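Local coordinates for protein polyphosphate kinase (Porphyromonas gingivalis, PDB 2O8R) that probably catalyses the reversible transfer of the terminal phosphate of ATP to a growing chain of inorganic polyphosphate, using magnesium, at residues Asp187-Leu195 / Val301-Pro310; Asn550-Ala558 / Cys574-Ser582. The protein carries 3 engineered substitutions. All blocks are in the same frame, centred on the assembly; numbering follows the deposited sequence.

Overall arrangement
Following the chain, Y8, P9 and F11 come first and later serve interaction 2, while helices 35-63 and 83-112 supply the surfaces behind L306 in interaction 1. Interaction 1 closes a loop of 105 intervening residues within the middle domain, bringing the loop after strand 294-297 back to the outer strand 192-195. Interaction 2 closes a far shorter loop, 15 residues that include strand 564-569, within the second C-terminal domain. The first contact closes before the second opens, so they lie in series and neither nest nor cross. Their centres are 44 Å apart, on opposite sides of the chain's centre.

Interaction 1: Asp187-Leu195 / Val301-Pro310; sequences DGLPRFVEL and VNLQDLAMLP
R191 and F192 meet the 3-10 segment 303-308 and its flanks in the middle domain, where strand 192-195 is an outer strand of a small mixed sheet. The R191 guanidinium grips the carbonyl of V301 end-on: R191 NH2 to V301 O is 2.8 Å and R191 NH1 to V301 O 3.2 Å, with the oxygen close to the guanidinium plane. R191 NH1 also forms a salt bridge with D305 OD2 at 2.7 Å, approached on the anti side and 33° out of the carboxylate plane; the two flat groups stand almost perpendicular (89°). With chi1 at -176°, R191 CG stands over the centre of one face of the F192 ring; the bend at chi2 then turns the guanidinium toward V301 and D305. On the other face L309 CD1 lies 3.8 Å from the centroid of the F192 ring, a CH-pi contact, while F192 CZ touches L306 CD2 at 3.5 Å. Further out, E210 holds R191 NH2 in a second salt bridge, F208 meets the F192 ring edge-to-face, and helices 35-63 and 83-112 pack against L306. A water joins the backbones, accepting from F192 N at 3.2 Å and donating to M308 O at 3.0 Å.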
loop_
_atom_site.group_PDB
_atom_site.type_symbol
_atom_site.label_atom_id
_atom_site.label_comp_id
_atom_site.label_asym_id
_atom_site.label_seq_id
_atom_site.Cartn_x
_atom_site.Cartn_y
_atom_site.Cartn_z
ATOM N N ASP A 187 10.037 0.524 11.199
ATOM C CA ASP A 187 9.821 0.714 9.778
ATOM C C ASP A 187 10.374 -0.460 8.974
ATOM O O ASP A 187 10.166 -0.547 7.769
ATOM C CB ASP A 187 10.494 2.013 9.330
ATOM C CG ASP A 187 11.968 2.099 9.747
ATOM O OD1 ASP A 187 12.526 1.103 10.258
ATOM O OD2 ASP A 187 12.574 3.179 9.564
ATOM N N GLY A 188 11.121 -1.335 9.638
ATOM C CA GLY A 188 11.750 -2.476 8.980
ATOM C C GLY A 188 11.585 -3.791 9.729
ATOM O O GLY A 188 11.852 -4.856 9.183
ATOM N N LEU A 189 11.153 -3.716 10.984
ATOM C CA LEU A 189 10.953 -4.902 11.809
ATOM C C LEU A 189 9.614 -4.810 12.539
ATOM O O LEU A 189 9.043 -3.728 12.652
ATOM C CB LEU A 189 12.090 -5.019 12.823
ATOM C CG LEU A 189 13.462 -5.490 12.347
ATOM C CD1 LEU A 189 14.299 -5.807 13.557
ATOM C CD2 LEU A 189 13.328 -6.709 11.474
ATOM N N PRO A 190 9.092 -5.940 13.028
ATOM C CA PRO A 190 7.858 -5.829 13.780
ATOM C C PRO A 190 8.103 -5.304 15.196
ATOM O O PRO A 190 9.201 -5.472 15.747
ATOM C CB PRO A 190 7.364 -7.270 13.840
ATOM C CG PRO A 190 8.584 -8.079 13.803
ATOM C CD PRO A 190 9.560 -7.334 12.943
ATOM N N ARG A 191 7.079 -4.673 15.771
ATOM C CA ARG A 191 7.140 -4.174 17.140
ATOM C C ARG A 191 7.305 -5.355 18.072
ATOM O O ARG A 191 8.059 -5.287 19.048
ATOM C CB ARG A 191 5.855 -3.421 17.491
ATOM C CG ARG A 191 5.851 -2.774 18.862
ATOM C CD ARG A 191 6.951 -1.721 19.016
ATOM N NE ARG A 191 7.069 -1.260 20.401
ATOM C CZ ARG A 191 6.335 -0.289 20.942
ATOM N NH1 ARG A 191 5.414 0.354 20.234
ATOM N NH2 ARG A 191 6.529 0.054 22.198
ATOM N N PHE A 192 6.603 -6.442 17.744
ATOM C CA PHE A 192 6.637 -7.666 18.533
ATOM C C PHE A 192 7.369 -8.777 17.802
ATOM O O PHE A 192 7.063 -9.076 16.650
ATOM C CB PHE A 192 5.226 -8.076 18.921
ATOM C CG PHE A 192 4.484 -6.998 19.643
ATOM C CD1 PHE A 192 4.818 -6.675 20.954
ATOM C CD2 PHE A 192 3.488 -6.275 19.002
ATOM C CE1 PHE A 192 4.153 -5.665 21.625
ATOM C CE2 PHE A 192 2.821 -5.267 19.664
ATOM C CZ PHE A 192 3.155 -4.958 20.978
ATOM N N VAL A 193 8.360 -9.352 18.482
ATOM C CA VAL A 193 9.252 -10.345 17.901
ATOM C C VAL A 193 8.973 -11.677 18.590
ATOM O O VAL A 193 9.114 -11.783 19.815
ATOM C CB VAL A 193 10.742 -9.925 18.079
ATOM C CG1 VAL A 193 11.708 -10.928 17.432
ATOM C CG2 VAL A 193 10.963 -8.565 17.479
ATOM N N GLU A 194 8.533 -12.668 17.808
ATOM C CA GLU A 194 8.263 -14.013 18.317
ATOM C C GLU A 194 9.574 -14.752 18.554
ATOM O O GLU A 194 10.515 -14.616 17.773
ATOM C CB GLU A 194 7.403 -14.796 17.332
ATOM C CG GLU A 194 6.775 -16.090 17.901
ATOM C CD GLU A 194 6.176 -17.007 16.821
ATOM O OE1 GLU A 194 6.479 -16.833 15.615
ATOM O OE2 GLU A 194 5.406 -17.920 17.186
ATOM N N LEU A 195 9.636 -15.510 19.646
ATOM C CA LEU A 195 10.814 -16.303 19.982
ATOM C C LEU A 195 10.514 -17.761 19.690
ATOM O O LEU A 195 9.394 -18.211 19.928
ATOM C CB LEU A 195 11.168 -16.131 21.457
ATOM C CG LEU A 195 11.462 -14.709 21.952
ATOM C CD1 LEU A 195 12.193 -14.755 23.270
ATOM C CD2 LEU A 195 12.295 -13.965 20.959
ATOM N N VAL A 301 5.790 2.781 25.291
ATOM C CA VAL A 301 5.027 3.829 24.621
ATOM C C VAL A 301 4.601 3.437 23.204
ATOM O O VAL A 301 5.037 2.417 22.661
ATOM C CB VAL A 301 5.794 5.178 24.576
ATOM C CG1 VAL A 301 6.160 5.640 25.984
ATOM C CG2 VAL A 301 7.028 5.084 23.699
ATOM N N ASN A 302 3.750 4.266 22.615
ATOM C CA ASN A 302 3.210 4.027 21.281
ATOM C C ASN A 302 2.453 2.713 21.211
ATOM O O ASN A 302 2.606 1.938 20.268
ATOM C CB ASN A 302 4.314 4.052 20.238
ATOM C CG ASN A 302 3.878 4.703 18.967
ATOM O OD1 ASN A 302 3.862 5.933 18.865
ATOM N ND2 ASN A 302 3.533 3.892 17.973
ATOM N N LEU A 303 1.619 2.478 22.216
ATOM C CA LEU A 303 0.984 1.187 22.370
ATOM C C LEU A 303 -0.182 0.933 21.420
ATOM O O LEU A 303 -0.897 -0.048 21.580
ATOM C CB LEU A 303 0.565 0.973 23.812
ATOM C CG LEU A 303 1.732 0.637 24.726
ATOM C CD1 LEU A 303 1.231 0.594 26.153
ATOM C CD2 LEU A 303 2.330 -0.695 24.333
ATOM N N GLN A 304 -0.365 1.796 20.426
ATOM C CA GLN A 304 -1.360 1.540 19.399
ATOM C C GLN A 304 -0.874 0.388 18.543
ATOM O O GLN A 304 -1.658 -0.219 17.807
ATOM C CB GLN A 304 -1.621 2.770 18.537
ATOM C CG GLN A 304 -0.371 3.531 18.092
ATOM C CD GLN A 304 -0.078 4.682 19.025
ATOM O OE1 GLN A 304 0.166 4.481 20.209
ATOM N NE2 GLN A 304 -0.135 5.899 18.505
ATOM N N ASP A 305 0.423 0.089 18.666
ATOM C CA ASP A 305 1.042 -1.075 18.029
ATOM C C ASP A 305 0.548 -2.384 18.619
ATOM O O ASP A 305 0.887 -3.445 18.099
ATOM C CB ASP A 305 2.568 -1.046 18.155
ATOM C CG ASP A 305 3.204 0.136 17.446
ATOM O OD1 ASP A 305 2.527 0.788 16.623
ATOM O OD2 ASP A 305 4.394 0.411 17.717
ATOM N N LEU A 306 -0.232 -2.324 19.702
ATOM C CA LEU A 306 -0.832 -3.542 20.253
ATOM C C LEU A 306 -1.724 -4.232 19.223
ATOM O O LEU A 306 -1.906 -5.444 19.261
ATOM C CB LEU A 306 -1.587 -3.275 21.559
ATOM C CG LEU A 306 -0.727 -3.043 22.818
ATOM C CD1 LEU A 306 -1.592 -3.023 24.053
ATOM C CD2 LEU A 306 0.371 -4.086 22.993
ATOM N N ALA A 307 -2.242 -3.453 18.279
ATOM C CA ALA A 307 -3.035 -3.978 17.174
ATOM C C ALA A 307 -2.232 -4.958 16.326
ATOM O O ALA A 307 -2.805 -5.724 15.555
ATOM C CB ALA A 307 -3.555 -2.834 16.306
HETATM N N MSE A 308 -0.911 -4.924 16.480
HETATM C CA MSE A 308 0.005 -5.786 15.737
HETATM C C MSE A 308 0.460 -6.996 16.537
HETATM O O MSE A 308 1.267 -7.791 16.053
HETATM C CB MSE A 308 1.255 -5.002 15.295
HETATM C CG MSE A 308 1.027 -3.995 14.171
HETATM SE SE MSE A 308 0.132 -4.782 12.612
HETATM C CE MSE A 308 1.517 -5.996 11.967
ATOM N N LEU A 309 -0.012 -7.126 17.771
ATOM C CA LEU A 309 0.361 -8.280 18.570
ATOM C C LEU A 309 -0.333 -9.480 17.977
ATOM O O LEU A 309 -1.549 -9.492 17.857
ATOM C CB LEU A 309 -0.064 -8.117 20.021
ATOM C CG LEU A 309 0.426 -9.240 20.932
ATOM C CD1 LEU A 309 1.959 -9.242 20.982
ATOM C CD2 LEU A 309 -0.178 -9.104 22.328
ATOM N N PRO A 310 0.446 -10.476 17.559
ATOM C CA PRO A 310 -0.137 -11.652 16.938
ATOM C C PRO A 310 -0.942 -12.473 17.926
ATOM O O PRO A 310 -0.559 -12.560 19.088
ATOM C CB PRO A 310 1.088 -12.455 16.485
ATOM C CG PRO A 310 2.235 -11.519 16.546
ATOM C CD PRO A 310 1.913 -10.551 17.620
HETATM O O HOH W 1 4.094 -6.832 15.742
#

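Interaction 2: Asn550-Ala558 / Cys574-Ser582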
loop_
_atom_site.group_PDB
_atom_site.type_symbol
_atom_site.label_atom_id
_atom_site.label_comp_id
_atom_site.label_asym_id
_atom_site.label_seq_id
_atom_site.Cartn_x
_atom_site.Cartn_y
_atom_site.Cartn_z
ATOM N N ASN A 550 -27.194 25.460 18.720
ATOM C CA ASN A 550 -28.560 25.802 18.358
ATOM C C ASN A 550 -29.509 24.633 18.442
ATOM O O ASN A 550 -30.522 24.712 19.131
ATOM C CB ASN A 550 -28.633 26.484 17.003
ATOM C CG ASN A 550 -28.248 27.946 17.078
ATOM O OD1 ASN A 550 -27.435 28.349 17.919
ATOM N ND2 ASN A 550 -28.836 28.757 16.206
ATOM N N VAL A 551 -29.166 23.537 17.779
ATOM C CA VAL A 551 -30.028 22.362 17.798
ATOM C C VAL A 551 -30.145 21.819 19.219
ATOM O O VAL A 551 -31.210 21.360 19.620
ATOM C CB VAL A 551 -29.542 21.249 16.849
ATOM C CG1 VAL A 551 -30.662 20.300 16.582
ATOM C CG2 VAL A 551 -29.108 21.827 15.554
ATOM N N ILE A 552 -29.058 21.886 19.980
ATOM C CA ILE A 552 -29.094 21.425 21.353
ATOM C C ILE A 552 -30.101 22.263 22.142
ATOM O O ILE A 552 -30.905 21.726 22.909
ATOM C CB ILE A 552 -27.696 21.419 21.999
ATOM C CG1 ILE A 552 -26.809 20.383 21.297
ATOM C CG2 ILE A 552 -27.795 21.061 23.463
ATOM C CD1 ILE A 552 -25.422 20.226 21.886
ATOM N N THR A 553 -30.107 23.569 21.897
ATOM C CA THR A 553 -31.027 24.464 22.596
ATOM C C THR A 553 -32.487 24.137 22.266
ATOM O O THR A 553 -33.345 24.131 23.146
ATOM C CB THR A 553 -30.715 25.955 22.310
ATOM O OG1 THR A 553 -29.320 26.214 22.526
ATOM C CG2 THR A 553 -31.505 26.837 23.226
ATOM N N GLN A 554 -32.753 23.840 20.999
ATOM C CA GLN A 554 -34.072 23.382 20.569
ATOM C C GLN A 554 -34.479 22.099 21.300
ATOM O O GLN A 554 -35.634 21.936 21.699
ATOM C CB GLN A 554 -34.088 23.166 19.053
ATOM C CG GLN A 554 -33.472 24.331 18.293
ATOM C CD GLN A 554 -33.596 24.222 16.786
ATOM O OE1 GLN A 554 -34.345 23.397 16.266
ATOM N NE2 GLN A 554 -32.868 25.075 16.075
ATOM N N LEU A 555 -33.516 21.200 21.487
ATOM C CA LEU A 555 -33.783 19.939 22.151
ATOM C C LEU A 555 -34.159 20.186 23.598
ATOM O O LEU A 555 -35.132 19.611 24.093
ATOM C CB LEU A 555 -32.577 19.010 22.052
ATOM C CG LEU A 555 -32.205 18.548 20.645
ATOM C CD1 LEU A 555 -30.861 17.832 20.669
ATOM C CD2 LEU A 555 -33.295 17.668 20.035
ATOM N N TYR A 556 -33.390 21.053 24.255
ATOM C CA TYR A 556 -33.670 21.483 25.623
ATOM C C TYR A 556 -35.071 22.082 25.737
ATOM O O TYR A 556 -35.813 21.780 26.682
ATOM C CB TYR A 556 -32.669 22.537 26.064
ATOM C CG TYR A 556 -31.308 22.023 26.473
ATOM C CD1 TYR A 556 -31.174 20.888 27.268
ATOM C CD2 TYR A 556 -30.146 22.703 26.095
ATOM C CE1 TYR A 556 -29.917 20.433 27.661
ATOM C CE2 TYR A 556 -28.897 22.265 26.497
ATOM C CZ TYR A 556 -28.791 21.131 27.269
ATOM O OH TYR A 556 -27.553 20.702 27.644
ATOM N N ARG A 557 -35.426 22.932 24.774
ATOM C CA ARG A 557 -36.764 23.499 24.736
ATOM C C ARG A 557 -37.837 22.439 24.492
ATOM O O ARG A 557 -38.934 22.535 25.043
ATOM C CB ARG A 557 -36.875 24.603 23.693
ATOM C CG ARG A 557 -36.131 25.892 24.026
ATOM C CD ARG A 557 -36.162 26.857 22.842
ATOM N NE ARG A 557 -37.379 26.660 22.053
ATOM C CZ ARG A 557 -37.415 26.352 20.755
ATOM N NH1 ARG A 557 -36.294 26.229 20.046
ATOM N NH2 ARG A 557 -38.589 26.181 20.164
ATOM N N ALA A 558 -37.525 21.432 23.682
ATOM C CA ALA A 558 -38.468 20.341 23.449
ATOM C C ALA A 558 -38.677 19.568 24.741
ATOM O O ALA A 558 -39.805 19.254 25.101
ATOM C CB ALA A 558 -37.980 19.430 22.344
ATOM N N CYS A 574 -22.606 17.364 23.744
ATOM C CA CYS A 574 -22.487 18.584 24.554
ATOM C C CYS A 574 -23.770 18.928 25.257
ATOM O O CYS A 574 -23.812 19.863 26.047
ATOM C CB CYS A 574 -22.081 19.775 23.698
ATOM S SG CYS A 574 -20.453 19.634 22.961
ATOM N N LEU A 575 -24.824 18.195 24.940
ATOM C CA LEU A 575 -26.061 18.292 25.679
ATOM C C LEU A 575 -25.823 17.598 27.006
ATOM O O LEU A 575 -25.322 16.486 27.035
ATOM C CB LEU A 575 -27.188 17.614 24.912
ATOM C CG LEU A 575 -28.601 17.686 25.478
ATOM C CD1 LEU A 575 -29.604 17.781 24.347
ATOM C CD2 LEU A 575 -28.900 16.484 26.357
ATOM N N VAL A 576 -26.166 18.267 28.100
ATOM C CA VAL A 576 -25.949 17.708 29.424
ATOM C C VAL A 576 -27.223 17.132 30.027
ATOM O O VAL A 576 -28.214 17.842 30.217
ATOM C CB VAL A 576 -25.150 18.682 30.359
ATOM C CG1 VAL A 576 -25.370 20.109 29.975
ATOM C CG2 VAL A 576 -25.402 18.417 31.841
ATOM N N PRO A 577 -27.204 15.820 30.297
ATOM C CA PRO A 577 -28.392 15.109 30.743
ATOM C C PRO A 577 -28.626 15.282 32.235
ATOM O O PRO A 577 -27.767 15.831 32.935
ATOM C CB PRO A 577 -28.052 13.656 30.431
ATOM C CG PRO A 577 -26.577 13.582 30.589
ATOM C CD PRO A 577 -26.029 14.932 30.204
ATOM N N ASP A 578 -29.781 14.807 32.697
ATOM C CA ASP A 578 -30.151 14.814 34.111
ATOM C C ASP A 578 -30.159 16.224 34.677
ATOM O O ASP A 578 -29.635 16.480 35.757
ATOM C CB ASP A 578 -29.212 13.925 34.928
ATOM C CG ASP A 578 -29.121 12.513 34.392
ATOM O OD1 ASP A 578 -30.069 12.064 33.708
ATOM O OD2 ASP A 578 -28.094 11.851 34.668
HETATM N N MSE A 579 -30.757 17.135 33.928
HETATM C CA MSE A 579 -30.855 18.522 34.321
HETATM C C MSE A 579 -32.297 18.923 34.151
HETATM O O MSE A 579 -33.026 18.257 33.427
HETATM C CB MSE A 579 -29.993 19.370 33.405
HETATM C CG MSE A 579 -28.551 18.968 33.396
HETATM SE SE MSE A 579 -27.486 19.785 34.804
HETATM C CE MSE A 579 -27.774 18.595 36.326
ATOM N N PRO A 580 -32.729 19.997 34.827
ATOM C CA PRO A 580 -34.082 20.473 34.603
ATOM C C PRO A 580 -34.418 20.695 33.123
ATOM O O PRO A 580 -35.494 20.298 32.672
ATOM C CB PRO A 580 -34.110 21.783 35.385
ATOM C CG PRO A 580 -33.154 21.541 36.492
ATOM C CD PRO A 580 -32.044 20.793 35.862
ATOM N N GLN A 581 -33.491 21.270 32.363
ATOM C CA GLN A 581 -33.753 21.601 30.955
ATOM C C GLN A 581 -33.719 20.387 30.031
ATOM O O GLN A 581 -34.117 20.471 28.868
ATOM C CB GLN A 581 -32.776 22.662 30.454
ATOM C CG GLN A 581 -32.710 23.908 31.332
ATOM C CD GLN A 581 -31.555 23.898 32.327
ATOM O OE1 GLN A 581 -30.713 24.786 32.306
ATOM N NE2 GLN A 581 -31.522 22.907 33.207
ATOM N N SER A 582 -33.245 19.265 30.569
ATOM C CA SER A 582 -33.070 18.029 29.828
ATOM C C SER A 582 -33.775 16.900 30.567
ATOM O O SER A 582 -33.492 15.714 30.350
ATOM C CB SER A 582 -31.581 17.714 29.685
ATOM O OG SER A 582 -31.025 17.281 30.921
#
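Y556 leaves its helix beside Q581, its CB 3.8 Å from Q581 O. With CG anti to its own carbonyl carbon (chi1 -78°), the ring runs on toward the loop 574-582. Y556 CD1 passes the same Q581 O at 3.4 Å, near the ring plane. Next along that edge, Y556 CE1 meets two carbons: CB of S582 at 3.8 Å, in the plane, and CG of L575 at 3.7 Å, obliquely, with L575 CD1 over one face toward the rim. Helix 549-560 is the connection of a beta-alpha-beta crossover between parallel strands 538-543 and 564-569, and the loop leads on to the next parallel strand, 585-589, within the second C-terminal domain, a member of the phospholipase D clan. At the tip, Y556 OH accepts a nearly straight bond from V576 N (2.8 Å, 170° at the hydrogen); P9 O is a weak further partner, and the ring of Y8 lies about parallel to that of Y556. One turn back on the helix, I552 places CG2 against L575 CB and CD1 against C574 CB. S582 OG folds the loop on itself, donating to V576 O at 3.0 Å on a lone pair and accepting from M579 N.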